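Local coordinates for protein OBody AM3L15 (Pyrobaculum aerophilum, PDB 4GN5) that serves as an engineered OB-fold binding protein that probably grips a partner protein with the face natural OB-folds use for nucleic acids, at residues N15-E20 with I81-W86; A24-H29 with D43-A48; V50-E55 with V94-S99; V75-G80 with E100-N105. All coordinates share one frame; numbering follows the deposited sequence. Where two conformers were deposited one is given.

Interaction 1. Residues N15-E20 with I81-W86; sequences NLHGSE and IVEAGW
Gly18 and Val82 share the straightest bond between the loop 15-20 and the end of strand 75-83: Gly18 N gives its proton to Val82 O (2.8 Å, 172°). Val82 N returns one to Ser19 O (2.9 Å), so Val82 is gripped through both its backbone polar atoms. A third donor, Ala84 N, reaches not a carbonyl but the imidazole of His17: it meets ND1 at 2.9 Å, close to the ring plane. His17 CG stands anti to the backbone N (chi1 168°), which sets the ring beside the backbone of residues 83-85. Glu83 runs beside it in the same direction, bent at chi2, with carboxylate and ring planes at 89°; both OE1 and OE2 lie 3.4 Å from His17 CE1, and OE2 also accepts from Gly85 N. Replacing Glu83 by alanine removes the carboxylate, which would probably leave Gly85 N without this acceptor and the CE1 edge of His17 without its anionic neighbour. The loop itself is a type II turn from Leu16 to Ser19, in which Leu16 O accepts from both N and OG of Ser19, which come from the same face of its plane. Apolar contact is modest. Val82, the buried residue here, lays CB against Leu16 O and CG2 against Leu16 CB (3.9 Å), while Ile81 CD1 meets Glu20 CB where strand 20-24 begins its antiparallel pairing. Because ND1 is used as an acceptor, the ring proton is likely to sit on NE2 if the imidazole is neutral, and the carboxylate beside CE1 may polarise the ring.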
loop_
_atom_site.group_PDB
_atom_site.type_symbol
_atom_site.label_atom_id
_atom_site.label_comp_id
_atom_site.label_asym_id
_atom_site.label_seq_id
_atom_site.Cartn_x
_atom_site.Cartn_y
_atom_site.Cartn_z
ATOM N N ASN A 15 -17.682 -0.294 14.921
ATOM C CA ASN A 15 -17.993 -0.311 16.347
ATOM C C ASN A 15 -16.864 -0.767 17.228
ATOM O O ASN A 15 -16.789 -0.415 18.399
ATOM C CB ASN A 15 -19.212 -1.176 16.594
ATOM C CG ASN A 15 -19.779 -1.000 17.971
ATOM O OD1 ASN A 15 -20.066 0.112 18.403
ATOM N ND2 ASN A 15 -19.968 -2.097 18.676
ATOM N N LEU A 16 -15.943 -1.512 16.648
ATOM C CA LEU A 16 -14.839 -2.070 17.411
ATOM C C LEU A 16 -13.663 -1.127 17.484
ATOM O O LEU A 16 -12.580 -1.474 18.009
ATOM C CB LEU A 16 -14.426 -3.441 16.848
ATOM C CG LEU A 16 -15.489 -4.552 16.899
ATOM C CD1 LEU A 16 -14.983 -5.922 16.509
ATOM C CD2 LEU A 16 -16.165 -4.593 18.316
ATOM N N HIS A 17 -13.860 0.081 16.959
ATOM C CA HIS A 17 -12.765 1.047 16.870
ATOM C C HIS A 17 -12.103 1.256 18.229
ATOM O O HIS A 17 -12.780 1.497 19.213
ATOM C CB HIS A 17 -13.240 2.387 16.306
ATOM C CG HIS A 17 -12.235 3.488 16.466
ATOM N ND1 HIS A 17 -11.284 3.762 15.517
ATOM C CD2 HIS A 17 -12.023 4.373 17.472
ATOM C CE1 HIS A 17 -10.538 4.782 15.912
ATOM N NE2 HIS A 17 -10.959 5.166 17.103
ATOM N N GLY A 18 -10.781 1.109 18.269
ATOM C CA GLY A 18 -10.006 1.388 19.469
ATOM C C GLY A 18 -9.836 0.164 20.373
ATOM O O GLY A 18 -9.137 0.222 21.390
ATOM N N SER A 19 -10.474 -0.946 20.026
ATOM C CA SER A 19 -10.316 -2.164 20.835
ATOM C C SER A 19 -9.409 -3.178 20.156
ATOM O O SER A 19 -9.180 -3.146 18.920
ATOM C CB SER A 19 -11.659 -2.776 21.156
ATOM O OG SER A 19 -12.208 -3.304 19.984
ATOM N N GLU A 20 -8.888 -4.068 20.982
ATOM C CA GLU A 20 -8.023 -5.144 20.577
ATOM C C GLU A 20 -8.870 -6.363 20.184
ATOM O O GLU A 20 -9.848 -6.696 20.833
ATOM C CB GLU A 20 -7.044 -5.487 21.695
ATOM C CG GLU A 20 -5.796 -6.163 21.235
ATOM C CD GLU A 20 -4.926 -6.670 22.329
ATOM O OE1 GLU A 20 -5.419 -7.398 23.195
ATOM O OE2 GLU A 20 -3.735 -6.376 22.318
ATOM N N ILE A 81 -5.237 -3.796 16.884
ATOM C CA ILE A 81 -6.236 -2.798 17.261
ATOM C C ILE A 81 -7.084 -2.332 16.082
ATOM O O ILE A 81 -6.562 -2.025 15.058
ATOM C CB ILE A 81 -5.577 -1.524 17.865
ATOM C CG1 ILE A 81 -4.698 -1.824 19.084
ATOM C CG2 ILE A 81 -6.611 -0.503 18.127
ATOM C CD1 ILE A 81 -5.369 -2.443 20.153
ATOM N N VAL A 82 -8.398 -2.245 16.255
ATOM C CA VAL A 82 -9.242 -1.809 15.137
ATOM C C VAL A 82 -9.171 -0.291 14.968
ATOM O O VAL A 82 -9.296 0.454 15.931
ATOM C CB VAL A 82 -10.732 -2.278 15.322
ATOM C CG1 VAL A 82 -11.639 -1.753 14.233
ATOM C CG2 VAL A 82 -10.813 -3.855 15.379
ATOM N N GLU A 83 -9.007 0.160 13.736
ATOM C CA GLU A 83 -9.063 1.599 13.460
ATOM C C GLU A 83 -10.202 1.849 12.464
ATOM O O GLU A 83 -10.286 1.211 11.444
ATOM C CB GLU A 83 -7.716 2.100 12.957
ATOM C CG GLU A 83 -7.768 3.516 12.302
ATOM C CD GLU A 83 -8.044 4.580 13.355
ATOM O OE1 GLU A 83 -7.467 4.449 14.481
ATOM O OE2 GLU A 83 -8.858 5.497 13.086
ATOM N N ALA A 84 -11.106 2.756 12.775
ATOM C CA ALA A 84 -12.190 2.981 11.831
ATOM C C ALA A 84 -12.503 4.479 11.725
ATOM O O ALA A 84 -13.532 4.882 11.214
ATOM C CB ALA A 84 -13.431 2.142 12.250
ATOM N N GLY A 85 -11.565 5.309 12.181
ATOM C CA GLY A 85 -11.713 6.751 12.030
ATOM C C GLY A 85 -11.724 7.186 10.561
ATOM O O GLY A 85 -10.892 6.752 9.740
ATOM N N TRP A 86 -12.647 8.068 10.240
ATOM C CA TRP A 86 -12.706 8.670 8.930
ATOM C C TRP A 86 -11.294 9.224 8.594
ATOM O O TRP A 86 -10.721 9.944 9.415
ATOM C CB TRP A 86 -13.807 9.735 8.961
ATOM C CG TRP A 86 -14.290 9.920 7.649
ATOM C CD1 TRP A 86 -15.253 9.127 6.954
ATOM C CD2 TRP A 86 -13.745 10.796 6.718
ATOM N NE1 TRP A 86 -15.334 9.566 5.648
ATOM C CE2 TRP A 86 -14.435 10.600 5.491
ATOM C CE3 TRP A 86 -12.774 11.795 6.798
ATOM C CZ2 TRP A 86 -14.168 11.361 4.395
ATOM C CZ3 TRP A 86 -12.562 12.527 5.768
ATOM C CH2 TRP A 86 -13.241 12.341 4.563
#

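Interaction 2. Residues A24-H29 with D43-A48; sequences AGWVAH and DREGGA
This is a small surface contact in which the loop 43-48, with its type II turn from Arg44 to Gly47, links strands 36-42 and 50-55 of the OB-fold and lies against the corner where strand 20-24 passes into strand 26-32. No direct hydrogen bond joins the two segments; van der Waals contact and one water do. Trp26 contributes most. With CG in the crowded position between the backbone N and carbonyl carbon (chi1 59°), its indole reaches across to the loop, and the benzene end does the touching: CH2 lies 3.5 Å from Asp43 C, and Asp43 N sits over one face, offset toward the rim. Glu45 comes to the same end of the ring, its side chain at about a right angle to the indole and its carboxylate turned only 11° from the ring plane, with OE1 3.4 Å from Trp26 CH2. At the corner, Asp43 CB packs on Ala24 O at 3.4 Å. Gly25 has its CA 4.1 Å from Asp43 CB, and any side chain there would be pressed into that methylene. Water 1 accepts from Ala24 N (2.8 Å) and lies 3.0 Å from Asp43 OD2, to which it can donate. The direct contact is thus mainly dispersion, the indole's benzene end on the Asp43-Arg44 backbone and Asp43 CB on the corner, while the aspartate's polar end is held through water and, at OD1, by a hydrogen bond with Thr9.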
loop_
_atom_site.group_PDB
_atom_site.type_symbol
_atom_site.label_atom_id
_atom_site.label_comp_id
_atom_site.label_asym_id
_atom_site.label_seq_id
_atom_site.Cartn_x
_atom_site.Cartn_y
_atom_site.Cartn_z
ATOM N N ALA A 24 -8.118 -15.027 13.227
ATOM C CA ALA A 24 -7.490 -16.304 12.859
ATOM C C ALA A 24 -8.133 -16.795 11.548
ATOM O O ALA A 24 -9.347 -16.879 11.446
ATOM C CB ALA A 24 -7.683 -17.325 13.980
ATOM N N GLY A 25 -7.332 -17.145 10.555
ATOM C CA GLY A 25 -7.930 -17.567 9.284
ATOM C C GLY A 25 -6.761 -17.743 8.344
ATOM O O GLY A 25 -5.624 -17.959 8.809
ATOM N N TRP A 26 -7.005 -17.681 7.048
ATOM C CA TRP A 26 -5.899 -17.799 6.131
ATOM C C TRP A 26 -5.536 -16.466 5.501
ATOM O O TRP A 26 -6.318 -15.501 5.534
ATOM C CB TRP A 26 -6.166 -18.856 5.046
ATOM C CG TRP A 26 -7.390 -18.572 4.226
ATOM C CD1 TRP A 26 -7.456 -17.895 3.013
ATOM C CD2 TRP A 26 -8.739 -18.921 4.578
ATOM N NE1 TRP A 26 -8.796 -17.811 2.611
ATOM C CE2 TRP A 26 -9.585 -18.456 3.531
ATOM C CE3 TRP A 26 -9.310 -19.657 5.646
ATOM C CZ2 TRP A 26 -10.975 -18.678 3.530
ATOM C CZ3 TRP A 26 -10.699 -19.899 5.631
ATOM C CH2 TRP A 26 -11.515 -19.383 4.585
ATOM N N VAL A 27 -4.362 -16.437 4.874
ATOM C CA VAL A 27 -3.946 -15.219 4.162
ATOM C C VAL A 27 -4.665 -15.184 2.823
ATOM O O VAL A 27 -4.420 -16.033 1.976
ATOM C CB VAL A 27 -2.409 -15.099 4.042
ATOM C CG1 VAL A 27 -2.072 -13.989 3.039
ATOM C CG2 VAL A 27 -1.793 -14.812 5.475
ATOM N N ALA A 28 -5.612 -14.252 2.675
ATOM C CA ALA A 28 -6.381 -14.115 1.416
ATOM C C ALA A 28 -5.608 -13.277 0.391
ATOM O O ALA A 28 -5.822 -13.408 -0.819
ATOM C CB ALA A 28 -7.716 -13.408 1.695
ATOM N N HIS A 29 -4.764 -12.355 0.858
ATOM C CA HIS A 29 -4.096 -11.432 -0.079
ATOM C C HIS A 29 -2.925 -10.774 0.627
ATOM O O HIS A 29 -2.992 -10.551 1.841
ATOM C CB HIS A 29 -5.079 -10.300 -0.530
ATOM C CG HIS A 29 -4.532 -9.434 -1.638
ATOM N ND1 HIS A 29 -3.772 -8.300 -1.407
ATOM C CD2 HIS A 29 -4.662 -9.535 -2.985
ATOM C CE1 HIS A 29 -3.438 -7.752 -2.568
ATOM N NE2 HIS A 29 -3.966 -8.482 -3.543
ATOM N N ASP A 43 -11.643 -16.014 7.093
ATOM C CA ASP A 43 -11.934 -17.251 7.778
ATOM C C ASP A 43 -13.214 -17.968 7.331
ATOM O O ASP A 43 -13.598 -19.000 7.910
ATOM C CB ASP A 43 -11.984 -16.992 9.274
ATOM C CG ASP A 43 -12.947 -15.885 9.641
ATOM O OD1 ASP A 43 -13.766 -15.404 8.810
ATOM O OD2 ASP A 43 -12.868 -15.527 10.809
ATOM N N ARG A 44 -13.855 -17.429 6.309
ATOM C CA ARG A 44 -15.062 -18.030 5.792
ATOM C C ARG A 44 -14.940 -18.035 4.265
ATOM O O ARG A 44 -14.465 -17.038 3.664
ATOM C CB ARG A 44 -16.257 -17.206 6.266
ATOM C CG ARG A 44 -17.550 -17.810 5.876
ATOM C CD ARG A 44 -18.739 -17.087 6.436
ATOM N NE ARG A 44 -19.920 -17.710 5.832
ATOM C CZ ARG A 44 -20.820 -17.077 5.084
ATOM N NH1 ARG A 44 -21.847 -17.770 4.593
ATOM N NH2 ARG A 44 -20.728 -15.738 4.873
ATOM N N GLU A 45 -15.324 -19.138 3.621
ATOM C CA GLU A 45 -15.228 -19.185 2.165
ATOM C C GLU A 45 -16.151 -18.146 1.495
ATOM O O GLU A 45 -17.335 -18.075 1.853
ATOM C CB GLU A 45 -15.585 -20.581 1.624
ATOM C CG GLU A 45 -14.760 -21.721 2.249
ATOM C CD GLU A 45 -13.280 -21.632 1.934
ATOM O OE1 GLU A 45 -12.504 -22.084 2.809
ATOM O OE2 GLU A 45 -12.888 -21.146 0.838
ATOM N N GLY A 46 -15.617 -17.369 0.538
ATOM C CA GLY A 46 -16.348 -16.227 -0.107
ATOM C C GLY A 46 -16.791 -15.152 0.905
ATOM O O GLY A 46 -17.769 -14.434 0.696
ATOM N N GLY A 47 -16.074 -15.075 2.025
ATOM C CA GLY A 47 -16.410 -14.155 3.116
ATOM C C GLY A 47 -15.524 -12.897 3.090
ATOM O O GLY A 47 -14.917 -12.587 2.074
ATOM N N ALA A 48 -15.478 -12.185 4.220
ATOM C CA ALA A 48 -14.650 -10.951 4.376
ATOM C C ALA A 48 -13.178 -11.263 4.242
ATOM O O ALA A 48 -12.779 -12.369 4.526
ATOM C CB ALA A 48 -14.865 -10.356 5.753
HETATM O O HOH W 1 -10.820 -14.488 12.781
#

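Interaction 3. Residues V50-E55 with V94-S99; sequences VPVYLE and VEIFPS
Tyr53 and Phe97 meet where strands 50-55 and 95-98 run side by side in roughly the same direction (46° between their axes), the parallel pairing that closes the five-stranded barrel of an OB-fold. The backbones share a single bridge at Val52 and Ile96: Ile96 N donates to Pro51 O in the carbonyl plane (3.0 Å), and Tyr53 N to Ile96 O. From there the tyrosine can be followed outward. Its CB stands over the face of the Phe97 ring, 4.1 Å from the centroid, a CH-pi contact. CG lies beside the backbone N (chi1 -78°), turning the ring toward Glu95. CD1 then meets Glu95 CB, CE1 touches Glu95 CG at 3.9 Å, and the carboxylate is stacked at 28° to the ring, OE1 over the face near its rim. At the tip, OH is hydrogen-bonded to water 2 (2.7 Å), which donates to Glu95 OE1 at 2.8 Å. Outside the two segments, Glu95 and Glu55 are each bound by a basic side chain of another protein's chain, and Glu55 is also paired with Lys58; this patch therefore lies in the interface with that chain, consistent with a binding surface. In the conformer given, Glu55 OE1 approaches the edge of the Phe97 ring. On the inner side Val50 CG2 packs on Ile96 CD1, and Val52 CG1 on Pro98 CG, next to Ile78 of strand 75-83. One buried polar atom has no hydrogen-bonding partner in the model: Tyr53 O, which faces Pro98 CD at 3.1 Å.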
loop_
_atom_site.group_PDB
_atom_site.type_symbol
_atom_site.label_atom_id
_atom_site.label_comp_id
_atom_site.label_asym_id
_atom_site.label_seq_id
_atom_site.Cartn_x
_atom_site.Cartn_y
_atom_site.Cartn_z
ATOM N N VAL A 50 -10.357 -9.106 5.856
ATOM C CA VAL A 50 -10.146 -7.904 6.671
ATOM C C VAL A 50 -8.688 -7.455 6.540
ATOM O O VAL A 50 -7.760 -8.277 6.666
ATOM C CB VAL A 50 -10.553 -8.161 8.110
ATOM C CG1 VAL A 50 -9.666 -9.218 8.755
ATOM C CG2 VAL A 50 -10.531 -6.873 8.894
ATOM N N PRO A 51 -8.460 -6.151 6.307
ATOM C CA PRO A 51 -7.077 -5.777 6.011
ATOM C C PRO A 51 -6.290 -5.396 7.246
ATOM O O PRO A 51 -6.768 -4.610 8.088
ATOM C CB PRO A 51 -7.233 -4.592 5.074
ATOM C CG PRO A 51 -8.567 -3.868 5.590
ATOM C CD PRO A 51 -9.439 -5.104 5.938
ATOM N N VAL A 52 -5.098 -5.958 7.357
ATOM C CA VAL A 52 -4.236 -5.752 8.505
ATOM C C VAL A 52 -3.120 -4.879 7.930
ATOM O O VAL A 52 -2.353 -5.349 7.068
ATOM C CB VAL A 52 -3.653 -7.099 8.969
ATOM C CG1 VAL A 52 -2.543 -6.954 10.037
ATOM C CG2 VAL A 52 -4.741 -8.065 9.452
ATOM N N TYR A 53 -3.050 -3.622 8.374
ATOM C CA TYR A 53 -2.038 -2.671 7.885
ATOM C C TYR A 53 -0.765 -2.628 8.725
ATOM O O TYR A 53 -0.833 -2.386 9.911
ATOM C CB TYR A 53 -2.606 -1.238 7.860
ATOM C CG TYR A 53 -3.517 -0.943 6.666
ATOM C CD1 TYR A 53 -4.805 -1.498 6.574
ATOM C CD2 TYR A 53 -3.101 -0.032 5.661
ATOM C CE1 TYR A 53 -5.654 -1.182 5.450
ATOM C CE2 TYR A 53 -3.959 0.287 4.563
ATOM C CZ TYR A 53 -5.216 -0.289 4.494
ATOM O OH TYR A 53 -6.006 0.023 3.411
ATOM N N LEU A 54 0.374 -2.843 8.105
ATOM C CA LEU A 54 1.673 -2.568 8.710
ATOM C C LEU A 54 2.220 -1.269 8.063
ATOM O O LEU A 54 2.479 -1.272 6.873
ATOM C CB LEU A 54 2.615 -3.741 8.387
ATOM C CG LEU A 54 2.221 -5.018 9.110
ATOM C CD1 LEU A 54 1.071 -5.829 8.471
ATOM C CD2 LEU A 54 3.435 -5.825 9.268
ATOM N N GLU A 55 2.490 -0.251 8.852
ATOM C CA GLU A 55 2.895 1.035 8.289
ATOM C C GLU A 55 4.123 1.480 9.002
ATOM O O GLU A 55 4.119 1.559 10.236
ATOM C CB GLU A 55 1.799 2.074 8.515
ATOM C CG GLU A 55 0.679 1.906 7.589
ATOM C CD GLU A 55 -0.222 3.108 7.594
ATOM O OE1 GLU A 55 -1.203 3.118 8.318
ATOM O OE2 GLU A 55 0.042 4.068 6.872
ATOM N N VAL A 94 -12.852 -0.701 7.929
ATOM C CA VAL A 94 -12.018 -1.021 9.047
ATOM C C VAL A 94 -10.574 -1.223 8.576
ATOM O O VAL A 94 -10.321 -1.550 7.366
ATOM C CB VAL A 94 -12.548 -2.291 9.832
ATOM C CG1 VAL A 94 -13.910 -2.010 10.579
ATOM C CG2 VAL A 94 -12.713 -3.550 8.892
ATOM N N GLU A 95 -9.652 -1.121 9.529
ATOM C CA GLU A 95 -8.239 -1.479 9.362
ATOM C C GLU A 95 -7.851 -2.101 10.698
ATOM O O GLU A 95 -8.402 -1.725 11.738
ATOM C CB GLU A 95 -7.365 -0.199 9.169
ATOM C CG GLU A 95 -7.876 0.694 7.993
ATOM C CD GLU A 95 -7.010 1.937 7.737
ATOM O OE1 GLU A 95 -7.068 2.482 6.632
ATOM O OE2 GLU A 95 -6.324 2.398 8.657
ATOM N N ILE A 96 -6.915 -3.049 10.678
ATOM C CA ILE A 96 -6.368 -3.636 11.902
ATOM C C ILE A 96 -4.884 -3.290 11.892
ATOM O O ILE A 96 -4.174 -3.591 10.912
ATOM C CB ILE A 96 -6.596 -5.191 12.018
ATOM C CG1 ILE A 96 -8.093 -5.513 12.232
ATOM C CG2 ILE A 96 -5.733 -5.742 13.169
ATOM C CD1 ILE A 96 -8.528 -6.974 12.048
ATOM N N PHE A 97 -4.444 -2.621 12.955
ATOM C CA PHE A 97 -3.030 -2.422 13.205
ATOM C C PHE A 97 -2.476 -3.469 14.180
ATOM O O PHE A 97 -2.812 -3.466 15.379
ATOM C CB PHE A 97 -2.737 -0.936 13.619
ATOM C CG PHE A 97 -2.888 0.026 12.485
ATOM C CD1 PHE A 97 -1.794 0.339 11.659
ATOM C CD2 PHE A 97 -4.119 0.578 12.170
ATOM C CE1 PHE A 97 -1.911 1.176 10.612
ATOM C CE2 PHE A 97 -4.256 1.447 11.096
ATOM C CZ PHE A 97 -3.154 1.768 10.306
ATOM N N PRO A 98 -1.632 -4.398 13.659
ATOM C CA PRO A 98 -1.229 -5.542 14.439
ATOM C C PRO A 98 -0.167 -5.241 15.503
ATOM O O PRO A 98 0.715 -4.390 15.313
ATOM C CB PRO A 98 -0.639 -6.487 13.390
ATOM C CG PRO A 98 -0.015 -5.569 12.392
ATOM C CD PRO A 98 -0.978 -4.377 12.334
ATOM N N SER A 99 -0.249 -5.999 16.585
ATOM C CA SER A 99 0.851 -6.097 17.517
ATOM C C SER A 99 1.484 -7.495 17.501
ATOM O O SER A 99 2.664 -7.651 17.861
ATOM C CB SER A 99 0.374 -5.749 18.905
ATOM O OG SER A 99 -0.502 -6.738 19.357
HETATM O O HOH W 2 -8.124 1.393 4.333
#

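Interaction 4. Residues V75-G80 with E100-N105; sequences VVVIKG and EIWILN
Ile78 and Ile101 lie side by side on the buried face of an antiparallel ladder between strands 75-83 and 100-103, with Ile78 CG1 4.0 Å from Ile101 CG2. Val76 and Ile103 continue this apolar row, and Val66 of helix 61-67 covers both isoleucines of strand 100-103. The shortest backbone bond is Trp102 N to Val77 O (2.7 Å). Near the far end the ladder loosens: Leu104 and the poorly ordered Asn105 both face Val75 in a classic bulge, where Val75 O takes a bond from Leu104 N and a weak one from Asn105 N. The other face is mixed: Val77 is buried and touches Leu104, but toward Lys79, Glu100 and Trp102 it becomes polar and more exposed. Lys79, bent at chi3 (-79°), runs beside Glu100 and brings NZ to OE2 in a 2.8 Å salt bridge from above the carboxylate plane. Glu100 OE1 accepts from Trp102 NE1 at 2.8 Å, on the anti side and close to the indole plane, while Pro3 packs over all three residues. A leucine at Glu100 would probably strand the lysine charge and free the indole to turn. By dividing its oxygens between ammonium and indole, this carboxylate is likely to be stabilised in its charged form.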
loop_
_atom_site.group_PDB
_atom_site.type_symbol
_atom_site.label_atom_id
_atom_site.label_comp_id
_atom_site.label_asym_id
_atom_site.label_seq_id
_atom_site.Cartn_x
_atom_site.Cartn_y
_atom_site.Cartn_z
ATOM N N VAL A 75 -1.991 -20.123 7.298
ATOM C CA VAL A 75 -2.960 -19.998 8.361
ATOM C C VAL A 75 -2.235 -19.171 9.412
ATOM O O VAL A 75 -1.074 -19.490 9.786
ATOM C CB VAL A 75 -3.392 -21.382 8.923
ATOM C CG1 VAL A 75 -4.350 -21.235 10.132
ATOM C CG2 VAL A 75 -4.040 -22.211 7.858
ATOM N N VAL A 76 -2.918 -18.129 9.877
ATOM C CA VAL A 76 -2.370 -17.137 10.788
ATOM C C VAL A 76 -3.319 -16.799 11.933
ATOM O O VAL A 76 -4.519 -17.070 11.857
ATOM C CB VAL A 76 -1.982 -15.810 10.074
ATOM C CG1 VAL A 76 -1.005 -16.086 8.975
ATOM C CG2 VAL A 76 -3.266 -15.045 9.524
ATOM N N VAL A 77 -2.743 -16.231 13.010
ATOM C CA VAL A 77 -3.468 -15.643 14.123
ATOM C C VAL A 77 -2.806 -14.283 14.284
ATOM O O VAL A 77 -1.554 -14.184 14.378
ATOM C CB VAL A 77 -3.326 -16.482 15.383
ATOM C CG1 VAL A 77 -3.887 -15.752 16.600
ATOM C CG2 VAL A 77 -4.055 -17.825 15.209
ATOM N N ILE A 78 -3.630 -13.237 14.281
ATOM C CA ILE A 78 -3.106 -11.846 14.306
ATOM C C ILE A 78 -3.848 -11.077 15.351
ATOM O O ILE A 78 -5.089 -11.024 15.358
ATOM C CB ILE A 78 -3.259 -11.107 12.973
ATOM C CG1 ILE A 78 -2.362 -11.774 11.909
ATOM C CG2 ILE A 78 -2.860 -9.578 13.148
ATOM C CD1 ILE A 78 -2.394 -11.052 10.493
ATOM N N LYS A 79 -3.085 -10.501 16.257
ATOM C CA LYS A 79 -3.650 -9.663 17.304
ATOM C C LYS A 79 -3.417 -8.209 16.944
ATOM O O LYS A 79 -2.331 -7.861 16.553
ATOM C CB LYS A 79 -3.021 -9.983 18.669
ATOM C CG LYS A 79 -3.651 -9.261 19.821
ATOM C CD LYS A 79 -2.794 -9.361 21.038
ATOM C CE LYS A 79 -2.917 -10.673 21.737
ATOM N NZ LYS A 79 -2.017 -10.790 22.911
ATOM N N GLY A 80 -4.442 -7.392 17.093
ATOM C CA GLY A 80 -4.292 -6.003 16.640
ATOM C C GLY A 80 -5.381 -5.091 17.142
ATOM O O GLY A 80 -6.317 -5.557 17.790
ATOM N N GLU A 100 0.725 -8.513 17.110
ATOM C CA GLU A 100 1.313 -9.855 16.966
ATOM C C GLU A 100 0.852 -10.510 15.673
ATOM O O GLU A 100 -0.327 -10.432 15.324
ATOM C CB GLU A 100 0.970 -10.763 18.125
ATOM C CG GLU A 100 1.215 -10.180 19.487
ATOM C CD GLU A 100 0.565 -10.992 20.604
ATOM O OE1 GLU A 100 0.133 -12.147 20.376
ATOM O OE2 GLU A 100 0.500 -10.465 21.739
ATOM N N ILE A 101 1.785 -11.094 14.930
ATOM C CA ILE A 101 1.384 -11.952 13.818
ATOM C C ILE A 101 2.002 -13.320 14.013
ATOM O O ILE A 101 3.224 -13.439 14.007
ATOM C CB ILE A 101 1.821 -11.373 12.460
ATOM C CG1 ILE A 101 1.204 -9.981 12.240
ATOM C CG2 ILE A 101 1.506 -12.396 11.320
ATOM C CD1 ILE A 101 1.714 -9.214 10.945
ATOM N N TRP A 102 1.174 -14.341 14.142
ATOM C CA TRP A 102 1.642 -15.701 14.315
ATOM C C TRP A 102 1.370 -16.577 13.093
ATOM O O TRP A 102 0.283 -16.566 12.587
ATOM C CB TRP A 102 0.954 -16.308 15.525
ATOM C CG TRP A 102 1.070 -15.595 16.835
ATOM C CD1 TRP A 102 0.288 -14.600 17.306
ATOM C CD2 TRP A 102 1.992 -15.901 17.880
ATOM N NE1 TRP A 102 0.680 -14.241 18.559
ATOM C CE2 TRP A 102 1.725 -15.032 18.935
ATOM C CE3 TRP A 102 3.024 -16.829 18.016
ATOM C CZ2 TRP A 102 2.441 -15.066 20.106
ATOM C CZ3 TRP A 102 3.726 -16.862 19.163
ATOM C CH2 TRP A 102 3.439 -15.984 20.201
ATOM N N ILE A 103 2.340 -17.324 12.620
ATOM C CA ILE A 103 2.080 -18.237 11.542
ATOM C C ILE A 103 1.920 -19.676 12.034
ATOM O O ILE A 103 2.883 -20.309 12.443
ATOM C CB ILE A 103 3.154 -18.144 10.498
ATOM C CG1 ILE A 103 3.244 -16.703 10.015
ATOM C CG2 ILE A 103 2.853 -19.051 9.373
ATOM C CD1 ILE A 103 4.533 -16.289 9.556
ATOM N N LEU A 104 0.701 -20.175 11.971
ATOM C CA LEU A 104 0.387 -21.520 12.435
ATOM C C LEU A 104 0.863 -22.606 11.475
ATOM O O LEU A 104 1.511 -23.534 11.906
ATOM C CB LEU A 104 -1.080 -21.700 12.726
ATOM C CG LEU A 104 -1.785 -20.785 13.701
ATOM C CD1 LEU A 104 -2.751 -21.543 14.440
ATOM C CD2 LEU A 104 -0.836 -20.129 14.627
ATOM N N ASN A 105 0.532 -22.455 10.217
ATOM C CA ASN A 105 1.174 -23.208 9.215
ATOM C C ASN A 105 1.333 -22.529 7.897
ATOM O O ASN A 105 0.480 -21.794 7.443
ATOM C CB ASN A 105 0.727 -24.665 9.127
ATOM C CG ASN A 105 -0.646 -24.836 8.627
ATOM O OD1 ASN A 105 -0.861 -25.407 7.576
ATOM N ND2 ASN A 105 -1.584 -24.388 9.381
#

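In the fold
Interaction 3 is the buried core contact, closing the barrel near the centre of the chain, whereas interactions 1 and 2 lie at the surface and interaction 4 is partly buried. Strand 75-83 is common ground: its start pairs in interaction 4, its end in interaction 1, and strand 95-98 bonds to it through Ile81-Phe97 and Glu83-Glu95, the corner that follows adding Ser99 N to Lys79 O. Interaction 2 joins where Gly25 O meets Val76 N. Chemistry follows place: a ladder with a bulge at its end and a salt bridge on one face in 4, hydrophobic packing with an acidic, aromatic side turned to another protein chain in 3, loop-to-strand hydrogen bonds in 1, an indole and water in 2.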